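Local coordinates for protein RNase III inhibitor (Mycobacterium tuberculosis, PDB 5M3I) that is of unknown function but belongs to the macro domain family, with a mixed beta-sheet flanked by helices, at residues A[67-71]-A[104-109]; A[119-125]-A[152-158]. All coordinates share one frame; numbering follows the deposited sequence.

How the interactions relate
Both contacts join elements of the macro domain fold, by different chemistry: a loop to a helix in interaction 1, two strands in interaction 2. Interaction 2 lies within the central sheet: 120-123 and 153-156 are parallel neighbours zipped by a regular ladder of backbone hydrogen bonds. Interaction 1 lies where the loop leading into the outermost strand 71-74 rests on helix 99-115. It relies on one carboxylate bond, one water and a methionine. Both are partly buried. In interaction 1 the buried Asp108 is itself polar; in interaction 2 valines and alanines are buried, and Ser120 and Asp153 lie at a more open end. The centres of interactions 1 and 2 are about 15 Å apart. Phe146 of helix 135-147 touches Leu109 and Val121.

Interaction 1. Residues A[67-71]-A[104-109]; sequences IGKMF and AGLIDL
The loop that leads into edge strand 71-74 of the macro domain sheet is fastened here to helix 99-115. Asp108 reaches from the helix to the loop backbone. Its OD2 accepts a hydrogen bond from Met70 N at 2.9 Å, with an N-H...O angle of 162°. The donor comes from the anti side of the carboxylate, 19° out of its plane. CG is anti to the backbone N, and this torsion (chi1 -161°) places OD2 beside Met70 N. OD1 of the same group makes a salt bridge to Arg111, further along the helix.

Met70 passes Asp108 in the opposite direction and folds onto the helix. Bends at chi2 and chi3 bring its CE over Gly105, 3.4 Å from Gly105 O. Its SD lies 4.1 Å from Leu109 CB. Strand 83-88 meets the same methionine through Ile85, Phe87 and Pro88. Two glycines permit a close approach: Gly68 CA is 4.0 Å from Gly105 CA. Ala104 CB also touches Gly68 CA, at 3.9 Å. Nearby, one water donates to both Gly68 O (2.7 Å) and Ala104 O (2.9 Å).

The carboxylate is thus shared between a loop N-H and a guanidinium group, which probably favours its charged form. One direct bond and one water bridge help to hold the loop against the helix, and the methionine supplies the apolar part of the contact.

Interaction 2. Residues A[119-125]-A[152-158]; sequences ASVAVPP and VDAVIYP
Val121 and Val123 lie with Ala154 and Ile156 on one buried face of two parallel strands, 120-123 and 153-156. Val121 CG1 touches Val152 CG1 at 4.2 Å and is 4.4 Å from Ala154 CB. This is the face that helix 135-147 covers, with Phe146 against Val121 and Ala154, and Leu142 against Val123. The three elements form a beta-alpha-beta unit.

On the other face Ala122 CB sits 3.9 Å from Tyr157 CE1. The Tyr157 side chain turns back along the strands because CG is anti to the carbonyl carbon (chi1 -74°). Val123 O lies at the ring edge, near its plane, and accepts from Tyr157 N at 2.9 Å.

That bond ends a ladder of five. Val121 N and Val123 N donate to Asp153 O and Val155 O, and Val155 N donates to Val121 O. At the start of the ladder Asp153 N meets Ala119 O at 2.9 Å, tilted 22° from the carbonyl plane. The same carbonyls also receive CA-H...O contacts, as Asp153 O does from Ser120 CA at 3.1 Å. Beyond the ladder, Pro125 CD packs 3.2 Å from Tyr157 O.

At the polar edge Ser120 CB meets Asp153 CB at 4.0 Å. Ser120 OG bonds Glu25 N, and Asp153 OD1 bonds Met11 N. The five backbone bonds set the register of the two strands; these side chains instead tie the strand starts to neighbouring chain segments.

Interaction 1. Residues A[67-71]-A[104-109]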
ATOM      1  N   ILE A  67     -10.114  -7.238   2.982  1.00 56.24           N
ATOM      2  CA  ILE A  67      -9.332  -6.810   4.121  1.00 58.17           C
ATOM      3  C   ILE A  67      -8.384  -7.944   4.529  1.00 58.32           C
ATOM      4  O   ILE A  67      -8.810  -9.080   4.666  1.00 65.38           O
ATOM      5  CB  ILE A  67     -10.226  -6.418   5.334  1.00 60.36           C
ATOM      6  CG1 ILE A  67     -11.170  -5.246   4.987  1.00 64.68           C
ATOM      7  CG2 ILE A  67      -9.368  -6.044   6.557  1.00 59.49           C
ATOM      8  CD1 ILE A  67     -10.524  -4.046   4.305  1.00 64.69           C
ATOM      9  N   GLY A  68      -7.115  -7.622   4.700  1.00 56.48           N
ATOM     10  CA  GLY A  68      -6.131  -8.514   5.295  1.00 58.21           C
ATOM     11  C   GLY A  68      -5.284  -9.248   4.266  1.00 59.04           C
ATOM     12  O   GLY A  68      -4.482 -10.104   4.625  1.00 64.56           O
ATOM     13  N   LYS A  69      -5.481  -8.922   3.005  1.00 57.33           N
ATOM     14  CA  LYS A  69      -4.840  -9.585   1.900  1.00 59.48           C
ATOM     15  C   LYS A  69      -4.404  -8.517   0.881  1.00 55.42           C
ATOM     16  O   LYS A  69      -5.213  -7.764   0.384  1.00 50.71           O
ATOM     17  CB  LYS A  69      -5.832 -10.578   1.304  1.00 67.09           C
ATOM     18  CG  LYS A  69      -5.426 -11.280   0.022  1.00 75.91           C
ATOM     19  CD  LYS A  69      -6.321 -12.526  -0.160  1.00 86.90           C
ATOM     20  CE  LYS A  69      -6.748 -12.773  -1.604  1.00 91.38           C
ATOM     21  NZ  LYS A  69      -5.665 -13.436  -2.395  1.00 95.01           N
ATOM     22  N   MET A  70      -3.114  -8.468   0.596  1.00 52.65           N
ATOM     23  CA  MET A  70      -2.621  -7.607  -0.427  1.00 51.15           C
ATOM     24  C   MET A  70      -3.104  -8.093  -1.793  1.00 54.01           C
ATOM     25  O   MET A  70      -3.140  -9.310  -2.034  1.00 58.05           O
ATOM     26  CB  MET A  70      -1.077  -7.573  -0.384  1.00 49.63           C
ATOM     27  CG  MET A  70      -0.431  -7.063   0.922  1.00 49.40           C
ATOM     28  SD  MET A  70      -0.979  -5.421   1.481  1.00 50.92           S
ATOM     29  CE  MET A  70      -2.373  -5.878   2.531  1.00 51.05           C
ATOM     30  N   PHE A  71      -3.415  -7.154  -2.684  1.00 51.19           N
ATOM     31  CA  PHE A  71      -3.554  -7.447  -4.086  1.00 52.74           C
ATOM     32  C   PHE A  71      -2.352  -6.907  -4.867  1.00 54.32           C
ATOM     33  O   PHE A  71      -2.197  -5.685  -5.023  1.00 52.53           O
ATOM     34  CB  PHE A  71      -4.854  -6.881  -4.606  1.00 54.49           C
ATOM     35  CG  PHE A  71      -5.130  -7.225  -6.032  1.00 56.46           C
ATOM     36  CD1 PHE A  71      -5.467  -8.536  -6.385  1.00 57.43           C
ATOM     37  CD2 PHE A  71      -5.005  -6.272  -7.015  1.00 58.98           C
ATOM     38  CE1 PHE A  71      -5.680  -8.879  -7.711  1.00 62.08           C
ATOM     39  CE2 PHE A  71      -5.214  -6.606  -8.354  1.00 64.34           C
ATOM     40  CZ  PHE A  71      -5.560  -7.906  -8.705  1.00 63.50           C
ATOM     41  N   ALA A 104      -4.438  -6.236  10.133  1.00 55.35           N
ATOM     42  CA  ALA A 104      -4.592  -7.456   9.350  1.00 55.88           C
ATOM     43  C   ALA A 104      -3.822  -7.357   8.036  1.00 54.40           C
ATOM     44  O   ALA A 104      -3.151  -8.298   7.629  1.00 56.19           O
ATOM     45  CB  ALA A 104      -6.075  -7.777   9.108  1.00 55.47           C
ATOM     46  N   GLY A 105      -3.914  -6.223   7.376  1.00 52.37           N
ATOM     47  CA  GLY A 105      -3.135  -5.999   6.168  1.00 50.73           C
ATOM     48  C   GLY A 105      -1.612  -6.046   6.340  1.00 49.95           C
ATOM     49  O   GLY A 105      -0.909  -6.570   5.469  1.00 48.03           O
ATOM     50  N   LEU A 106      -1.113  -5.519   7.441  1.00 49.31           N
ATOM     51  CA  LEU A 106       0.311  -5.491   7.683  1.00 52.57           C
ATOM     52  C   LEU A 106       0.861  -6.886   7.777  1.00 54.72           C
ATOM     53  O   LEU A 106       1.962  -7.152   7.265  1.00 57.75           O
ATOM     54  CB  LEU A 106       0.663  -4.677   8.952  1.00 53.59           C
ATOM     55  CG  LEU A 106       0.489  -3.160   8.751  1.00 53.59           C
ATOM     56  CD1 LEU A 106       0.571  -2.440  10.095  1.00 58.97           C
ATOM     57  CD2 LEU A 106       1.514  -2.573   7.839  1.00 52.15           C
ATOM     58  N   ILE A 107       0.103  -7.789   8.386  1.00 55.04           N
ATOM     59  CA  ILE A 107       0.524  -9.163   8.439  1.00 57.30           C
ATOM     60  C   ILE A 107       0.812  -9.659   7.014  1.00 54.89           C
ATOM     61  O   ILE A 107       1.870 -10.237   6.769  1.00 53.87           O
ATOM     62  CB  ILE A 107      -0.523 -10.070   9.143  1.00 62.65           C
ATOM     63  CG1 ILE A 107      -0.600  -9.734  10.650  1.00 65.27           C
ATOM     64  CG2 ILE A 107      -0.144 -11.556   8.967  1.00 63.48           C
ATOM     65  CD1 ILE A 107      -1.753 -10.403  11.411  1.00 66.83           C
ATOM     66  N   ASP A 108      -0.118  -9.429   6.078  1.00 50.94           N
ATOM     67  CA  ASP A 108       0.073  -9.942   4.739  1.00 50.57           C
ATOM     68  C   ASP A 108       1.086  -9.113   3.965  1.00 50.85           C
ATOM     69  O   ASP A 108       1.737  -9.632   3.050  1.00 51.51           O
ATOM     70  CB  ASP A 108      -1.224 -10.042   3.991  1.00 51.69           C
ATOM     71  CG  ASP A 108      -1.137 -10.961   2.802  1.00 54.59           C
ATOM     72  OD1 ASP A 108      -0.810 -12.148   2.982  1.00 59.96           O
ATOM     73  OD2 ASP A 108      -1.445 -10.548   1.667  1.00 58.26           O
ATOM     74  N   LEU A 109       1.201  -7.828   4.270  1.00 49.58           N
ATOM     75  CA  LEU A 109       2.213  -7.017   3.619  1.00 50.46           C
ATOM     76  C   LEU A 109       3.617  -7.586   3.908  1.00 54.04           C
ATOM     77  O   LEU A 109       4.431  -7.646   2.993  1.00 51.20           O
ATOM     78  CB  LEU A 109       2.173  -5.564   4.082  1.00 48.77           C
ATOM     79  CG  LEU A 109       3.252  -4.652   3.466  1.00 49.77           C
ATOM     80  CD1 LEU A 109       3.138  -4.560   1.948  1.00 48.93           C
ATOM     81  CD2 LEU A 109       3.152  -3.252   4.073  1.00 49.19           C
TER
HETATM   82  O   HOH W   1      -3.916 -11.059   7.067  1.00 63.18           O

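Interaction 2. Residues A[119-125]-A[152-158]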
ATOM      1  N   ALA A 119      13.351  -5.766  -1.770  1.00 55.47           N
ATOM      2  CA  ALA A 119      14.443  -5.085  -1.024  1.00 54.58           C
ATOM      3  C   ALA A 119      14.034  -3.702  -0.458  1.00 56.13           C
ATOM      4  O   ALA A 119      14.647  -3.218   0.477  1.00 58.28           O
ATOM      5  CB  ALA A 119      15.619  -4.881  -1.946  1.00 53.87           C
ATOM      6  N   SER A 120      13.026  -3.073  -1.063  1.00 52.83           N
ATOM      7  CA  SER A 120      12.663  -1.746  -0.683  1.00 53.66           C
ATOM      8  C   SER A 120      11.197  -1.488  -1.024  1.00 51.36           C
ATOM      9  O   SER A 120      10.719  -1.930  -2.068  1.00 54.16           O
ATOM     10  CB  SER A 120      13.603  -0.710  -1.352  1.00 51.10           C
ATOM     11  OG  SER A 120      13.308  -0.558  -2.717  1.00 51.92           O
ATOM     12  N   VAL A 121      10.540  -0.723  -0.156  1.00 48.93           N
ATOM     13  CA  VAL A 121       9.141  -0.367  -0.345  1.00 48.45           C
ATOM     14  C   VAL A 121       8.832   1.056   0.175  1.00 45.08           C
ATOM     15  O   VAL A 121       9.441   1.521   1.137  1.00 45.19           O
ATOM     16  CB  VAL A 121       8.274  -1.439   0.300  1.00 47.79           C
ATOM     17  CG1 VAL A 121       8.536  -1.490   1.754  1.00 49.18           C
ATOM     18  CG2 VAL A 121       6.813  -1.168   0.050  1.00 49.28           C
ATOM     19  N   ALA A 122       7.923   1.736  -0.509  1.00 43.66           N
ATOM     20  CA  ALA A 122       7.435   3.067  -0.104  1.00 43.93           C
ATOM     21  C   ALA A 122       6.020   2.885   0.335  1.00 45.05           C
ATOM     22  O   ALA A 122       5.201   2.278  -0.400  1.00 43.50           O
ATOM     23  CB  ALA A 122       7.508   4.065  -1.245  1.00 44.46           C
ATOM     24  N   VAL A 123       5.698   3.461   1.488  1.00 43.36           N
ATOM     25  CA  VAL A 123       4.397   3.270   2.121  1.00 45.66           C
ATOM     26  C   VAL A 123       3.727   4.630   2.429  1.00 45.79           C
ATOM     27  O   VAL A 123       4.377   5.502   2.992  1.00 48.66           O
ATOM     28  CB  VAL A 123       4.581   2.500   3.429  1.00 48.39           C
ATOM     29  CG1 VAL A 123       3.250   2.137   3.983  1.00 50.17           C
ATOM     30  CG2 VAL A 123       5.414   1.230   3.191  1.00 51.47           C
ATOM     31  N   PRO A 124       2.455   4.812   2.050  1.00 44.59           N
ATOM     32  CA  PRO A 124       1.708   6.015   2.363  1.00 47.15           C
ATOM     33  C   PRO A 124       1.090   5.926   3.732  1.00 48.92           C
ATOM     34  O   PRO A 124       1.163   4.880   4.361  1.00 49.93           O
ATOM     35  CB  PRO A 124       0.602   6.024   1.312  1.00 46.00           C
ATOM     36  CG  PRO A 124       0.352   4.585   1.078  1.00 45.94           C
ATOM     37  CD  PRO A 124       1.677   3.907   1.191  1.00 44.23           C
ATOM     38  N   PRO A 125       0.468   7.003   4.198  1.00 52.09           N
ATOM     39  CA  PRO A 125      -0.109   6.973   5.535  1.00 53.06           C
ATOM     40  C   PRO A 125      -1.465   6.248   5.533  1.00 52.01           C
ATOM     41  O   PRO A 125      -2.523   6.867   5.447  1.00 56.24           O
ATOM     42  CB  PRO A 125      -0.219   8.465   5.912  1.00 57.91           C
ATOM     43  CG  PRO A 125      -0.138   9.227   4.647  1.00 58.42           C
ATOM     44  CD  PRO A 125       0.424   8.344   3.574  1.00 54.77           C
ATOM     45  N   VAL A 152      15.034  -4.846   4.738  1.00 59.67           N
ATOM     46  CA  VAL A 152      14.222  -4.129   3.761  1.00 58.84           C
ATOM     47  C   VAL A 152      14.338  -2.621   4.068  1.00 58.49           C
ATOM     48  O   VAL A 152      14.329  -2.222   5.223  1.00 58.47           O
ATOM     49  CB  VAL A 152      12.758  -4.606   3.839  1.00 56.64           C
ATOM     50  CG1 VAL A 152      11.868  -3.830   2.902  1.00 55.46           C
ATOM     51  CG2 VAL A 152      12.683  -6.085   3.486  1.00 59.32           C
ATOM     52  N   ASP A 153      14.500  -1.806   3.040  1.00 55.78           N
ATOM     53  CA  ASP A 153      14.406  -0.341   3.212  1.00 54.10           C
ATOM     54  C   ASP A 153      12.979   0.027   3.093  1.00 51.25           C
ATOM     55  O   ASP A 153      12.308  -0.338   2.091  1.00 51.29           O
ATOM     56  CB  ASP A 153      15.204   0.404   2.129  1.00 57.91           C
ATOM     57  CG  ASP A 153      16.701   0.254   2.304  1.00 60.61           C
ATOM     58  OD1 ASP A 153      17.213   0.347   3.443  1.00 65.32           O
ATOM     59  OD2 ASP A 153      17.377   0.060   1.282  1.00 70.40           O
ATOM     60  N   ALA A 154      12.469   0.722   4.091  1.00 47.15           N
ATOM     61  CA  ALA A 154      11.085   1.157   4.044  1.00 50.55           C
ATOM     62  C   ALA A 154      11.115   2.667   4.086  1.00 49.52           C
ATOM     63  O   ALA A 154      11.688   3.232   5.006  1.00 52.68           O
ATOM     64  CB  ALA A 154      10.316   0.585   5.228  1.00 49.73           C
ATOM     65  N   VAL A 155      10.495   3.294   3.111  1.00 46.52           N
ATOM     66  CA  VAL A 155      10.279   4.734   3.130  1.00 47.25           C
ATOM     67  C   VAL A 155       8.799   4.987   3.475  1.00 46.69           C
ATOM     68  O   VAL A 155       7.897   4.614   2.702  1.00 45.87           O
ATOM     69  CB  VAL A 155      10.634   5.413   1.793  1.00 46.90           C
ATOM     70  CG1 VAL A 155      10.665   6.939   1.962  1.00 48.46           C
ATOM     71  CG2 VAL A 155      12.002   4.956   1.298  1.00 47.44           C
ATOM     72  N   ILE A 156       8.574   5.623   4.622  1.00 44.51           N
ATOM     73  CA  ILE A 156       7.248   5.939   5.099  1.00 46.42           C
ATOM     74  C   ILE A 156       6.931   7.431   4.906  1.00 46.89           C
ATOM     75  O   ILE A 156       7.665   8.286   5.407  1.00 52.00           O
ATOM     76  CB  ILE A 156       7.144   5.552   6.561  1.00 48.29           C
ATOM     77  CG1 ILE A 156       7.394   4.039   6.680  1.00 49.81           C
ATOM     78  CG2 ILE A 156       5.766   5.908   7.078  1.00 48.78           C
ATOM     79  CD1 ILE A 156       7.259   3.529   8.075  1.00 53.74           C
ATOM     80  N   TYR A 157       5.876   7.692   4.162  1.00 46.41           N
ATOM     81  CA  TYR A 157       5.414   9.047   3.787  1.00 52.22           C
ATOM     82  C   TYR A 157       4.347   9.553   4.760  1.00 54.10           C
ATOM     83  O   TYR A 157       3.319   8.925   4.905  1.00 53.74           O
ATOM     84  CB  TYR A 157       4.844   9.069   2.376  1.00 49.21           C
ATOM     85  CG  TYR A 157       5.952   8.984   1.353  1.00 51.61           C
ATOM     86  CD1 TYR A 157       6.635   7.755   1.114  1.00 48.37           C
ATOM     87  CD2 TYR A 157       6.330  10.105   0.603  1.00 52.42           C
ATOM     88  CE1 TYR A 157       7.646   7.666   0.209  1.00 48.75           C
ATOM     89  CE2 TYR A 157       7.315  10.001  -0.351  1.00 51.88           C
ATOM     90  CZ  TYR A 157       7.977   8.785  -0.540  1.00 52.31           C
ATOM     91  OH  TYR A 157       9.011   8.688  -1.473  1.00 55.32           O
ATOM     92  N   PRO A 158       4.646  10.627   5.510  1.00 61.64           N
ATOM     93  CA  PRO A 158       3.621  11.117   6.450  1.00 64.21           C
ATOM     94  C   PRO A 158       2.484  11.852   5.721  1.00 65.12           C
ATOM     95  O   PRO A 158       2.601  12.045   4.520  1.00 68.00           O
ATOM     96  CB  PRO A 158       4.391  12.070   7.367  1.00 65.13           C
ATOM     97  CG  PRO A 158       5.706  12.285   6.720  1.00 69.22           C
ATOM     98  CD  PRO A 158       5.999  11.044   5.933  1.00 66.53           C
TER